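Local coordinates for protein threonine synthase (Brucella melitensis bv. 1, PDB 4F4F) that probably catalyses the pyridoxal 5'-phosphate-dependent conversion of O-phospho-L-homoserine and water into L-threonine and phosphate, the last step of threonine biosynthesis, at residues 79-84 and 121-126; 62-67 and 231-236; 54-59 and 239-244; 127-132 and 161-166. All coordinates share one frame; numbering follows the deposited sequence.

Contacts 1 to 3 are largely buried and join the N-terminal region to the PLP-dependent enzyme fold; contact 4 is partly open and lies wholly within that fold. Contacts 1 and 3 are helix against helix, whereas contact 2 sets the C-terminal part of helix 56-64, and F67 beyond it, against the turn after helix 229-232. Contact 3 uses the beginning of helix 56-64, and contacts 1 and 4 use successive turns of helix 117-134. Contact 2 is made by apolar side chains, and contact 3 adds a threonine hydroxyl near a tyrosine ring. Contact 1 lays an arginine against a backbone; contact 4 relies on a carboxylate and a water. Contacts 1 and 2 meet where L123 packs on L64 and P234.

Contact 1 (79-84 and 121-126); sequences RMVREA and MQLLAR
R126 starts with its CG beside its own backbone N (chi1 -67°) and then runs extended from CG to NE, which carries the guanidinium alongside helix 74-86 as far as E83 and A84. Q122, one turn earlier, bends at chi2 (-67°) and brings its amide oxygen back to the same group. This is an antiparallel-leaning helix pair, with axes 8.8 Å apart at 144°, and it joins the N-terminal region of threonine synthase to the helix that begins at K117, the predicted cofactor lysine of this fold type II PLP enzyme. Alanine suits position 84 because its small side chain lets the helices come near: A84 CB touches Q122 O at 3.7 Å and L123 CB at 4.1 Å. Beyond it the apolar seam continues through L123, whose CD1 meets V81 CG2 at 3.9 Å, while L123 crosses M80 at about a right angle. M80 SD ends beside the backbone carbonyl of R126, 4.1 Å from R126 O. The arginine guanidinium turns one face to the E83-A84 peptide, with E83 O above its centre; E83 OE1 is 4.3 Å from R126 NE, too far for a salt bridge. Two bonds fix the rotation of the guanidinium: R126 NH1 donates to Q122 O and to Q122 OE1, both close to the guanidinium plane. Q122 NE2 bonds to E155 O, which steadies the amide and with it OE1 as acceptor for the arginine. The aliphatic part of the arginine also touches, with R126 CD 3.6 Å from M80 O.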
loop_
_atom_site.group_PDB
_atom_site.type_symbol
_atom_site.label_atom_id
_atom_site.label_comp_id
_atom_site.label_asym_id
_atom_site.label_seq_id
_atom_site.Cartn_x
_atom_site.Cartn_y
_atom_site.Cartn_z
ATOM N N ARG A 79 17.853 3.298 -12.957
ATOM C CA ARG A 79 17.303 4.460 -13.581
ATOM C C ARG A 79 15.892 4.520 -13.012
ATOM O O ARG A 79 15.438 5.544 -12.607
ATOM C CB ARG A 79 17.294 4.226 -15.074
ATOM C CG ARG A 79 16.663 5.275 -15.956
ATOM C CD ARG A 79 16.643 4.695 -17.375
ATOM N NE ARG A 79 15.344 4.110 -17.743
ATOM C CZ ARG A 79 14.837 2.911 -17.398
ATOM N NH1 ARG A 79 13.631 2.578 -17.848
ATOM N NH2 ARG A 79 15.460 2.038 -16.615
ATOM N N MET A 80 15.212 3.388 -12.963
ATOM C CA MET A 80 13.792 3.415 -12.648
ATOM C C MET A 80 13.562 3.707 -11.139
ATOM O O MET A 80 12.643 4.431 -10.790
ATOM C CB MET A 80 13.101 2.142 -13.141
ATOM C CG MET A 80 13.414 0.863 -12.392
ATOM S SD MET A 80 12.595 -0.563 -13.193
ATOM C CE MET A 80 13.387 -0.759 -14.768
ATOM N N VAL A 81 14.452 3.217 -10.277
ATOM C CA VAL A 81 14.389 3.538 -8.834
ATOM C C VAL A 81 14.683 5.033 -8.637
ATOM O O VAL A 81 13.955 5.735 -7.949
ATOM C CB VAL A 81 15.321 2.626 -7.998
ATOM C CG1 VAL A 81 15.347 3.078 -6.552
ATOM C CG2 VAL A 81 14.884 1.174 -8.069
ATOM N N ARG A 82 15.700 5.544 -9.341
ATOM C CA ARG A 82 16.051 6.977 -9.271
ATOM C C ARG A 82 14.876 7.826 -9.738
ATOM O O ARG A 82 14.545 8.815 -9.109
ATOM C CB ARG A 82 17.290 7.257 -10.146
ATOM C CG ARG A 82 17.986 8.602 -9.990
ATOM C CD ARG A 82 19.497 8.572 -10.400
ATOM N NE ARG A 82 20.285 7.470 -9.762
ATOM C CZ ARG A 82 20.732 7.425 -8.480
ATOM N NH1 ARG A 82 21.398 6.348 -8.038
ATOM N NH2 ARG A 82 20.534 8.423 -7.611
ATOM N N GLU A 83 14.251 7.437 -10.843
ATOM C CA GLU A 83 13.121 8.206 -11.401
ATOM C C GLU A 83 11.872 8.127 -10.500
ATOM O O GLU A 83 11.224 9.141 -10.257
ATOM C CB GLU A 83 12.822 7.771 -12.844
ATOM C CG GLU A 83 13.965 8.193 -13.765
ATOM C CD GLU A 83 13.797 7.800 -15.224
ATOM O OE1 GLU A 83 12.856 7.034 -15.533
ATOM O OE2 GLU A 83 14.652 8.258 -16.037
ATOM N N ALA A 84 11.574 6.938 -9.989
ATOM C CA ALA A 84 10.480 6.755 -9.068
ATOM C C ALA A 84 10.552 7.718 -7.867
ATOM O O ALA A 84 9.572 8.411 -7.532
ATOM C CB ALA A 84 10.415 5.294 -8.577
ATOM N N MET A 121 3.650 2.552 -5.766
ATOM C CA MET A 121 3.106 2.739 -7.118
ATOM C C MET A 121 4.116 3.303 -8.102
ATOM O O MET A 121 4.183 2.883 -9.255
ATOM C CB MET A 121 1.900 3.664 -7.122
ATOM C CG MET A 121 0.715 3.015 -6.545
ATOM S SD MET A 121 -0.149 1.991 -7.733
ATOM C CE MET A 121 -1.636 2.216 -6.748
ATOM N N GLN A 122 4.898 4.268 -7.649
ATOM C CA GLN A 122 5.778 4.989 -8.561
ATOM C C GLN A 122 6.853 4.033 -9.104
ATOM O O GLN A 122 7.267 4.145 -10.253
ATOM C CB GLN A 122 6.401 6.203 -7.843
ATOM C CG GLN A 122 5.456 7.374 -7.637
ATOM C CD GLN A 122 5.047 8.036 -8.937
ATOM O OE1 GLN A 122 5.807 8.043 -9.921
ATOM N NE2 GLN A 122 3.815 8.569 -8.965
ATOM N N LEU A 123 7.260 3.063 -8.310
ATOM C CA LEU A 123 8.239 2.076 -8.779
ATOM C C LEU A 123 7.552 0.952 -9.552
ATOM O O LEU A 123 8.035 0.538 -10.627
ATOM C CB LEU A 123 9.062 1.525 -7.603
ATOM C CG LEU A 123 10.181 0.522 -7.951
ATOM C CD1 LEU A 123 11.117 1.117 -8.984
ATOM C CD2 LEU A 123 10.916 0.020 -6.693
ATOM N N LEU A 124 6.445 0.440 -9.000
ATOM C CA LEU A 124 5.639 -0.604 -9.665
ATOM C C LEU A 124 5.318 -0.225 -11.112
ATOM O O LEU A 124 5.459 -1.043 -12.017
ATOM C CB LEU A 124 4.304 -0.859 -8.926
ATOM C CG LEU A 124 3.293 -1.787 -9.631
ATOM C CD1 LEU A 124 4.000 -3.135 -9.834
ATOM C CD2 LEU A 124 2.015 -2.026 -8.848
ATOM N N ALA A 125 4.863 0.997 -11.344
ATOM C CA ALA A 125 4.463 1.387 -12.715
ATOM C C ALA A 125 5.681 1.345 -13.677
ATOM O O ALA A 125 5.543 0.899 -14.831
ATOM C CB ALA A 125 3.756 2.732 -12.740
ATOM N N ARG A 126 6.862 1.716 -13.175
ATOM C CA ARG A 126 8.093 1.695 -13.968
ATOM C C ARG A 126 8.646 0.296 -14.166
ATOM O O ARG A 126 9.110 -0.034 -15.253
ATOM C CB ARG A 126 9.162 2.632 -13.364
ATOM C CG ARG A 126 8.756 4.087 -13.450
ATOM C CD ARG A 126 9.684 5.079 -12.769
ATOM N NE ARG A 126 9.359 6.471 -13.107
ATOM C CZ ARG A 126 8.401 7.188 -12.506
ATOM N NH1 ARG A 126 7.648 6.657 -11.539
ATOM N NH2 ARG A 126 8.179 8.432 -12.859
#

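Contact 2 (62-67 and 231-236); sequences AVLTPF and RIMPQV
V63, L64 and F67, in the C-terminal part of helix 56-64 and just beyond it, press on the PLP-dependent enzyme fold at M233 and P234, in the irregular turn between helices 229-232 and 236-245, and at V236 at the start of the latter. No hydrogen bond crosses this buried seam, and the residues suit it by shape. V63 and V236 meet through a single branch each, V63 CG1 to V236 CG1 at 3.7 Å. L64 pushes both of its methyls into the turn: L64 CD2 sits tightly at 3.3 Å from M233 O and also touches M233 CG, while L64 CD1 faces P234 CA. Proline fits here because it brings no N-H to the turn, in keeping with the loss of regular helical bonding around it. M233 holds CG anti to its backbone N (chi1 177°) and stays extended through chi2, which projects the sulfur across to F67, where M233 SD lies 3.7 Å from F67 CB. The sulfur approaches the ring obliquely, 5.2 Å from the centroid of F67 and 47° off the ring normal. Around this seam L64 also packs on L123, F67 on V270 and M274 of helix 263-274, and neighbouring Q235 touches D264, a residue that binds the cofactor. The side chain of P234 is about 11 Å from the bound PLP at the nearest atoms, and the polarisable thioether set beside a phenylalanine is a Met-aromatic contact.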
loop_
_atom_site.group_PDB
_atom_site.type_symbol
_atom_site.label_atom_id
_atom_site.label_comp_id
_atom_site.label_asym_id
_atom_site.label_seq_id
_atom_site.Cartn_x
_atom_site.Cartn_y
_atom_site.Cartn_z
ATOM N N ALA A 62 19.987 -1.696 -2.937
ATOM C CA ALA A 62 20.548 -2.771 -2.129
ATOM C C ALA A 62 19.455 -3.731 -1.671
ATOM O O ALA A 62 19.620 -4.961 -1.803
ATOM C CB ALA A 62 21.340 -2.224 -0.929
ATOM N N VAL A 63 18.344 -3.197 -1.174
ATOM C CA VAL A 63 17.299 -4.001 -0.506
ATOM C C VAL A 63 16.411 -4.741 -1.523
ATOM O O VAL A 63 16.028 -5.907 -1.330
ATOM C CB VAL A 63 16.542 -3.052 0.501
ATOM C CG1 VAL A 63 15.184 -3.537 0.945
ATOM C CG2 VAL A 63 17.480 -2.793 1.693
ATOM N N LEU A 64 16.102 -4.082 -2.629
ATOM C CA LEU A 64 15.191 -4.615 -3.622
ATOM C C LEU A 64 15.808 -5.504 -4.713
ATOM O O LEU A 64 15.124 -6.414 -5.213
ATOM C CB LEU A 64 14.387 -3.478 -4.291
ATOM C CG LEU A 64 13.573 -2.625 -3.325
ATOM C CD1 LEU A 64 12.787 -1.575 -4.071
ATOM C CD2 LEU A 64 12.649 -3.456 -2.413
ATOM N N THR A 65 17.055 -5.250 -5.110
ATOM C CA THR A 65 17.643 -5.970 -6.229
ATOM C C THR A 65 17.529 -7.508 -6.116
ATOM O O THR A 65 17.182 -8.167 -7.094
ATOM C CB THR A 65 19.119 -5.531 -6.473
ATOM O OG1 THR A 65 19.127 -4.186 -6.908
ATOM C CG2 THR A 65 19.844 -6.350 -7.548
ATOM N N PRO A 66 17.780 -8.074 -4.915
ATOM C CA PRO A 66 17.724 -9.539 -4.815
ATOM C C PRO A 66 16.347 -10.083 -5.162
ATOM O O PRO A 66 16.245 -11.199 -5.653
ATOM C CB PRO A 66 18.067 -9.838 -3.352
ATOM C CG PRO A 66 18.724 -8.605 -2.831
ATOM C CD PRO A 66 18.327 -7.441 -3.708
ATOM N N PHE A 67 15.293 -9.320 -4.879
ATOM C CA PHE A 67 13.943 -9.741 -5.224
ATOM C C PHE A 67 13.656 -9.868 -6.723
ATOM O O PHE A 67 12.729 -10.606 -7.109
ATOM C CB PHE A 67 12.896 -8.813 -4.585
ATOM C CG PHE A 67 12.809 -8.929 -3.092
ATOM C CD1 PHE A 67 12.181 -10.004 -2.509
ATOM C CD2 PHE A 67 13.347 -7.959 -2.269
ATOM C CE1 PHE A 67 12.092 -10.130 -1.131
ATOM C CE2 PHE A 67 13.270 -8.054 -0.882
ATOM C CZ PHE A 67 12.622 -9.142 -0.305
ATOM N N ARG A 231 3.162 -4.091 -5.118
ATOM C CA ARG A 231 2.663 -3.077 -4.184
ATOM C C ARG A 231 3.289 -3.241 -2.830
ATOM O O ARG A 231 3.261 -2.309 -2.004
ATOM C CB ARG A 231 1.127 -3.136 -4.014
ATOM C CG ARG A 231 0.354 -2.539 -5.173
ATOM C CD ARG A 231 0.276 -1.018 -5.092
ATOM N NE ARG A 231 -0.652 -0.617 -4.051
ATOM C CZ ARG A 231 -1.981 -0.551 -4.196
ATOM N NH1 ARG A 231 -2.567 -0.824 -5.360
ATOM N NH2 ARG A 231 -2.750 -0.223 -3.154
ATOM N N ILE A 232 3.769 -4.445 -2.519
ATOM C CA ILE A 232 4.341 -4.641 -1.190
ATOM C C ILE A 232 5.844 -4.456 -1.204
ATOM O O ILE A 232 6.388 -3.735 -0.400
ATOM C CB ILE A 232 4.004 -6.021 -0.628
ATOM C CG1 ILE A 232 2.477 -6.115 -0.400
ATOM C CG2 ILE A 232 4.780 -6.264 0.675
ATOM C CD1 ILE A 232 2.075 -7.456 0.186
ATOM N N MET A 233 6.511 -5.104 -2.146
ATOM C CA MET A 233 7.964 -5.122 -2.174
ATOM C C MET A 233 8.638 -3.757 -1.928
ATOM O O MET A 233 9.561 -3.674 -1.141
ATOM C CB MET A 233 8.419 -5.717 -3.508
ATOM C CG MET A 233 9.904 -5.741 -3.703
ATOM S SD MET A 233 10.268 -6.358 -5.361
ATOM C CE MET A 233 10.827 -4.884 -6.164
ATOM N N PRO A 234 8.220 -2.690 -2.616
ATOM C CA PRO A 234 8.962 -1.438 -2.444
ATOM C C PRO A 234 8.894 -0.841 -1.036
ATOM O O PRO A 234 9.718 0.008 -0.651
ATOM C CB PRO A 234 8.316 -0.499 -3.461
ATOM C CG PRO A 234 7.636 -1.375 -4.453
ATOM C CD PRO A 234 7.185 -2.564 -3.654
ATOM N N GLN A 235 7.867 -1.231 -0.301
ATOM C CA GLN A 235 7.635 -0.687 1.012
ATOM C C GLN A 235 8.640 -1.202 2.049
ATOM O O GLN A 235 8.848 -0.557 3.079
ATOM C CB GLN A 235 6.221 -0.986 1.417
ATOM C CG GLN A 235 5.227 -0.289 0.517
ATOM C CD GLN A 235 3.835 -0.287 1.099
ATOM O OE1 GLN A 235 2.968 -1.008 0.616
ATOM N NE2 GLN A 235 3.622 0.508 2.223
ATOM N N VAL A 236 9.320 -2.295 1.717
ATOM C CA VAL A 236 10.387 -2.836 2.567
ATOM C C VAL A 236 11.479 -1.773 2.820
ATOM O O VAL A 236 12.030 -1.678 3.916
ATOM C CB VAL A 236 10.999 -4.087 1.925
ATOM C CG1 VAL A 236 12.166 -4.622 2.784
ATOM C CG2 VAL A 236 9.950 -5.175 1.733
#

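Contact 3 (54-59 and 239-244); sequences KSYVEV and YFTAAL
The unusual feature is a threonine, T241, at the centre of an otherwise apolar contact, with its two branches sharing the work against V59 and Y56. T241 OG1 stands between backbone N and carbonyl carbon (chi1 62°), and the methyl meets the valine: T241 CG2 lies 3.5 Å from V59 CG1 and also reaches Y56 CD2, at 3.8 Å, beside the hydroxyl. The hydroxyl, 3.8 Å from Y56 CE2, approaches the tyrosine ring obliquely, and a weak bond to Y238 O, a turn back on its own helix, gives it a polar partner. Threonine is apt here because one residue supplies a methyl for the seam and a hydroxyl that its own helix can take up. V59 spreads further: its CG1 also touches F240 CB, and its CG2 meets L244 CD1 tip to tip at 4.0 Å, two successive turns of helix 236-245. The segment 54-59 is the start of helix 56-64, and a capping box sets that start: S55 OG accepts from E58 N, while S55 N donates to E58 OE1 at 2.8 Å, using the oxygen's anti lone pair. V59 points at helix 236-245, and Y56 brings only its ring up to it. Y56 packs edge-to-face with Y85 of helix 74-86, so its ring joins three helices. Y239 bonds through its hydroxyl to D264 O, next to the cofactor site.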
loop_
_atom_site.group_PDB
_atom_site.type_symbol
_atom_site.label_atom_id
_atom_site.label_comp_id
_atom_site.label_asym_id
_atom_site.label_seq_id
_atom_site.Cartn_x
_atom_site.Cartn_y
_atom_site.Cartn_z
ATOM N N LYS A 54 23.969 6.017 3.040
ATOM C CA LYS A 54 23.546 5.905 1.647
ATOM C C LYS A 54 22.207 6.632 1.459
ATOM O O LYS A 54 21.353 6.654 2.359
ATOM C CB LYS A 54 23.401 4.429 1.254
ATOM N N SER A 55 21.995 7.102 0.244
ATOM C CA SER A 55 20.746 7.759 -0.135
ATOM C C SER A 55 19.601 6.757 -0.087
ATOM O O SER A 55 19.828 5.537 -0.095
ATOM C CB SER A 55 20.879 8.327 -1.546
ATOM O OG SER A 55 20.813 7.293 -2.491
ATOM N N TYR A 56 18.367 7.271 -0.051
ATOM C CA TYR A 56 17.170 6.420 -0.134
ATOM C C TYR A 56 17.251 5.515 -1.354
ATOM O O TYR A 56 16.997 4.320 -1.257
ATOM C CB TYR A 56 15.859 7.255 -0.194
ATOM C CG TYR A 56 14.622 6.404 -0.103
ATOM C CD1 TYR A 56 14.082 5.806 -1.230
ATOM C CD2 TYR A 56 14.023 6.144 1.118
ATOM C CE1 TYR A 56 12.966 5.001 -1.171
ATOM C CE2 TYR A 56 12.889 5.354 1.202
ATOM C CZ TYR A 56 12.361 4.766 0.070
ATOM O OH TYR A 56 11.251 3.951 0.161
ATOM N N VAL A 57 17.599 6.097 -2.509
ATOM C CA VAL A 57 17.716 5.328 -3.735
ATOM C C VAL A 57 18.767 4.228 -3.602
ATOM O O VAL A 57 18.529 3.123 -3.984
ATOM C CB VAL A 57 18.014 6.255 -4.933
ATOM C CG1 VAL A 57 18.462 5.476 -6.171
ATOM C CG2 VAL A 57 16.788 7.101 -5.219
ATOM N N GLU A 58 19.920 4.529 -3.039
ATOM C CA GLU A 58 20.957 3.522 -2.883
ATOM C C GLU A 58 20.547 2.389 -1.950
ATOM O O GLU A 58 20.873 1.234 -2.194
ATOM C CB GLU A 58 22.239 4.164 -2.372
ATOM C CG GLU A 58 22.940 5.038 -3.398
ATOM C CD GLU A 58 24.058 5.851 -2.759
ATOM O OE1 GLU A 58 23.914 6.341 -1.616
ATOM O OE2 GLU A 58 25.082 6.027 -3.394
ATOM N N VAL A 59 19.812 2.708 -0.882
ATOM C CA VAL A 59 19.344 1.684 0.018
ATOM C C VAL A 59 18.301 0.817 -0.690
ATOM O O VAL A 59 18.302 -0.397 -0.556
ATOM C CB VAL A 59 18.772 2.277 1.321
ATOM C CG1 VAL A 59 18.096 1.208 2.182
ATOM C CG2 VAL A 59 19.888 2.962 2.123
ATOM N N TYR A 239 11.483 0.831 5.891
ATOM C CA TYR A 239 11.816 0.214 7.186
ATOM C C TYR A 239 13.326 0.193 7.397
ATOM O O TYR A 239 13.808 0.613 8.443
ATOM C CB TYR A 239 11.246 -1.183 7.303
ATOM C CG TYR A 239 9.769 -1.174 7.388
ATOM C CD1 TYR A 239 9.131 -1.053 8.609
ATOM C CD2 TYR A 239 8.991 -1.298 6.249
ATOM C CE1 TYR A 239 7.757 -1.049 8.686
ATOM C CE2 TYR A 239 7.610 -1.248 6.309
ATOM C CZ TYR A 239 7.011 -1.148 7.553
ATOM O OH TYR A 239 5.666 -1.164 7.645
ATOM N N PHE A 240 14.082 -0.189 6.372
ATOM C CA PHE A 240 15.524 -0.053 6.420
ATOM C C PHE A 240 16.026 1.385 6.617
ATOM O O PHE A 240 16.886 1.643 7.471
ATOM C CB PHE A 240 16.184 -0.650 5.159
ATOM C CG PHE A 240 16.310 -2.170 5.202
ATOM C CD1 PHE A 240 15.240 -2.988 4.848
ATOM C CD2 PHE A 240 17.496 -2.768 5.559
ATOM C CE1 PHE A 240 15.363 -4.368 4.854
ATOM C CE2 PHE A 240 17.608 -4.144 5.603
ATOM C CZ PHE A 240 16.553 -4.944 5.244
ATOM N N THR A 241 15.534 2.316 5.819
ATOM C CA THR A 241 16.079 3.688 5.878
ATOM C C THR A 241 15.771 4.345 7.242
ATOM O O THR A 241 16.638 4.994 7.844
ATOM C CB THR A 241 15.639 4.541 4.686
ATOM O OG1 THR A 241 14.194 4.689 4.676
ATOM C CG2 THR A 241 16.159 3.915 3.351
ATOM N N ALA A 242 14.544 4.207 7.724
ATOM C CA ALA A 242 14.201 4.706 9.060
ATOM C C ALA A 242 15.061 4.059 10.147
ATOM O O ALA A 242 15.609 4.755 10.997
ATOM C CB ALA A 242 12.721 4.470 9.349
ATOM N N ALA A 243 15.210 2.734 10.106
ATOM C CA ALA A 243 15.956 2.021 11.138
ATOM C C ALA A 243 17.438 2.408 11.072
ATOM O O ALA A 243 18.102 2.548 12.115
ATOM C CB ALA A 243 15.787 0.500 11.017
ATOM N N LEU A 244 17.962 2.640 9.870
ATOM C CA LEU A 244 19.350 3.090 9.737
ATOM C C LEU A 244 19.553 4.475 10.348
ATOM O O LEU A 244 20.578 4.745 10.981
ATOM C CB LEU A 244 19.778 3.138 8.266
ATOM C CG LEU A 244 20.043 1.818 7.579
ATOM C CD1 LEU A 244 20.067 2.019 6.027
ATOM C CD2 LEU A 244 21.358 1.218 8.142
#

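Contact 4 (127-132 and 161-166); sequences MMDYVL and DNTDIF
The carboxylate of D129 stands across the turn at D161 and N162, with its two oxygens pointing at consecutive backbone N-H groups. N162 N donates to D129 OD1 at 2.7 Å, from the syn side but 20° out of the carboxylate plane, and D161 N donates to D129 OD2 at 3.0 Å along the syn lone pair. Aspartate suits the place because its short carboxylate can serve both. The side chain of D161 crosses that of D129 at about a right angle, their carboxylate planes 49° apart; D129 OD2 and D161 OD2 are 4.1 Å apart, a like-charge proximity that the two N-H donors may ease. This turn leads from helix 148-157 into strand 163-170, the second strand of a β-α-β unit that starts with strand 139-144, and helix 117-134 packs against that parallel sheet, M128 on I141 and L132 on A139. L132 crosses T163 at about a right angle, and L132 CD1 rests on T163 CG2 at 3.6 Å. In T163, chi1 of 57° puts OG1 between the backbone N and carbonyl carbon and CG2 toward L132; T163 OG1 donates to a water (2.9 Å) that in turn donates to D129 OD1.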
loop_
_atom_site.group_PDB
_atom_site.type_symbol
_atom_site.label_atom_id
_atom_site.label_comp_id
_atom_site.label_asym_id
_atom_site.label_seq_id
_atom_site.Cartn_x
_atom_site.Cartn_y
_atom_site.Cartn_z
ATOM N N MET A 127 8.580 -0.541 -13.142
ATOM C CA MET A 127 9.003 -1.929 -13.268
ATOM C C MET A 127 8.117 -2.626 -14.293
ATOM O O MET A 127 8.600 -3.355 -15.148
ATOM C CB MET A 127 8.926 -2.664 -11.914
ATOM C CG MET A 127 9.934 -2.138 -10.910
ATOM S SD MET A 127 10.130 -3.187 -9.485
ATOM C CE MET A 127 8.497 -3.161 -8.716
ATOM N N MET A 128 6.801 -2.396 -14.191
ATOM C CA MET A 128 5.858 -3.003 -15.108
ATOM C C MET A 128 6.118 -2.518 -16.536
ATOM O O MET A 128 6.076 -3.309 -17.462
ATOM C CB MET A 128 4.422 -2.720 -14.698
ATOM C CG MET A 128 3.399 -3.423 -15.588
ATOM S SD MET A 128 1.670 -3.149 -15.092
ATOM C CE MET A 128 1.704 -3.592 -13.356
ATOM N N ASP A 129 6.401 -1.231 -16.711
ATOM C CA ASP A 129 6.675 -0.679 -18.057
ATOM C C ASP A 129 7.882 -1.389 -18.701
ATOM O O ASP A 129 7.885 -1.704 -19.891
ATOM C CB ASP A 129 6.945 0.814 -17.923
ATOM C CG ASP A 129 6.420 1.629 -19.077
ATOM O OD1 ASP A 129 5.305 1.374 -19.570
ATOM O OD2 ASP A 129 7.094 2.605 -19.423
ATOM N N TYR A 130 8.875 -1.679 -17.872
ATOM C CA TYR A 130 10.096 -2.323 -18.302
ATOM C C TYR A 130 9.820 -3.785 -18.674
ATOM O O TYR A 130 10.256 -4.251 -19.736
ATOM C CB TYR A 130 11.209 -2.223 -17.235
ATOM C CG TYR A 130 12.440 -2.954 -17.669
ATOM C CD1 TYR A 130 12.599 -4.298 -17.355
ATOM C CD2 TYR A 130 13.413 -2.332 -18.455
ATOM C CE1 TYR A 130 13.719 -4.996 -17.774
ATOM C CE2 TYR A 130 14.535 -3.030 -18.890
ATOM C CZ TYR A 130 14.669 -4.365 -18.544
ATOM O OH TYR A 130 15.757 -5.120 -18.966
ATOM N N VAL A 131 9.106 -4.505 -17.807
ATOM C CA VAL A 131 8.789 -5.910 -18.086
ATOM C C VAL A 131 7.954 -6.076 -19.367
ATOM O O VAL A 131 8.225 -6.972 -20.192
ATOM C CB VAL A 131 8.086 -6.569 -16.880
ATOM C CG1 VAL A 131 7.493 -7.908 -17.283
ATOM C CG2 VAL A 131 9.049 -6.647 -15.696
ATOM N N LEU A 132 6.930 -5.232 -19.530
ATOM C CA LEU A 132 6.100 -5.223 -20.730
ATOM C C LEU A 132 6.946 -4.960 -21.991
ATOM O O LEU A 132 6.843 -5.698 -22.952
ATOM C CB LEU A 132 4.980 -4.170 -20.611
ATOM C CG LEU A 132 3.876 -4.431 -19.566
ATOM C CD1 LEU A 132 2.995 -3.186 -19.392
ATOM C CD2 LEU A 132 3.003 -5.636 -19.957
ATOM N N ASP A 161 5.200 4.313 -21.021
ATOM C CA ASP A 161 5.182 4.044 -22.443
ATOM C C ASP A 161 4.224 2.896 -22.832
ATOM O O ASP A 161 3.588 2.960 -23.877
ATOM C CB ASP A 161 6.602 3.740 -22.947
ATOM C CG ASP A 161 7.608 4.884 -22.657
ATOM O OD1 ASP A 161 7.210 6.077 -22.594
ATOM O OD2 ASP A 161 8.819 4.582 -22.513
ATOM N N ASN A 162 4.121 1.866 -21.998
ATOM C CA ASN A 162 3.502 0.595 -22.403
ATOM C C ASN A 162 2.129 0.295 -21.771
ATOM O O ASN A 162 1.602 -0.812 -21.940
ATOM C CB ASN A 162 4.482 -0.554 -22.154
ATOM C CG ASN A 162 5.772 -0.373 -22.945
ATOM O OD1 ASN A 162 6.882 -0.409 -22.409
ATOM N ND2 ASN A 162 5.623 -0.116 -24.200
ATOM N N THR A 163 1.569 1.302 -21.096
ATOM C CA THR A 163 0.290 1.178 -20.386
ATOM C C THR A 163 -0.624 2.363 -20.685
ATOM O O THR A 163 -0.156 3.441 -21.088
ATOM C CB THR A 163 0.473 1.056 -18.857
ATOM O OG1 THR A 163 1.199 2.190 -18.362
ATOM C CG2 THR A 163 1.194 -0.239 -18.507
ATOM N N ASP A 164 -1.930 2.089 -20.605
ATOM C CA ASP A 164 -2.997 3.099 -20.589
ATOM C C ASP A 164 -3.791 2.742 -19.325
ATOM O O ASP A 164 -4.020 1.546 -19.028
ATOM C CB ASP A 164 -3.877 3.010 -21.838
ATOM C CG ASP A 164 -3.097 3.316 -23.116
ATOM O OD1 ASP A 164 -2.732 4.480 -23.315
ATOM O OD2 ASP A 164 -2.803 2.387 -23.904
ATOM N N ILE A 165 -4.175 3.757 -18.577
ATOM C CA ILE A 165 -4.861 3.546 -17.327
ATOM C C ILE A 165 -6.248 4.176 -17.328
ATOM O O ILE A 165 -6.432 5.317 -17.796
ATOM C CB ILE A 165 -3.989 4.019 -16.138
ATOM C CG1 ILE A 165 -4.679 3.709 -14.792
ATOM C CG2 ILE A 165 -3.678 5.488 -16.307
ATOM C CD1 ILE A 165 -3.806 3.657 -13.548
ATOM N N PHE A 166 -7.219 3.393 -16.859
ATOM C CA PHE A 166 -8.601 3.799 -16.756
ATOM C C PHE A 166 -9.037 3.584 -15.299
ATOM O O PHE A 166 -8.983 2.467 -14.779
ATOM C CB PHE A 166 -9.500 2.960 -17.700
ATOM C CG PHE A 166 -9.063 3.004 -19.140
ATOM C CD1 PHE A 166 -7.922 2.328 -19.544
ATOM C CD2 PHE A 166 -9.758 3.749 -20.074
ATOM C CE1 PHE A 166 -7.498 2.401 -20.870
ATOM C CE2 PHE A 166 -9.345 3.817 -21.386
ATOM C CZ PHE A 166 -8.221 3.134 -21.798
HETATM O O HOH W 1 3.600 1.044 -17.123
#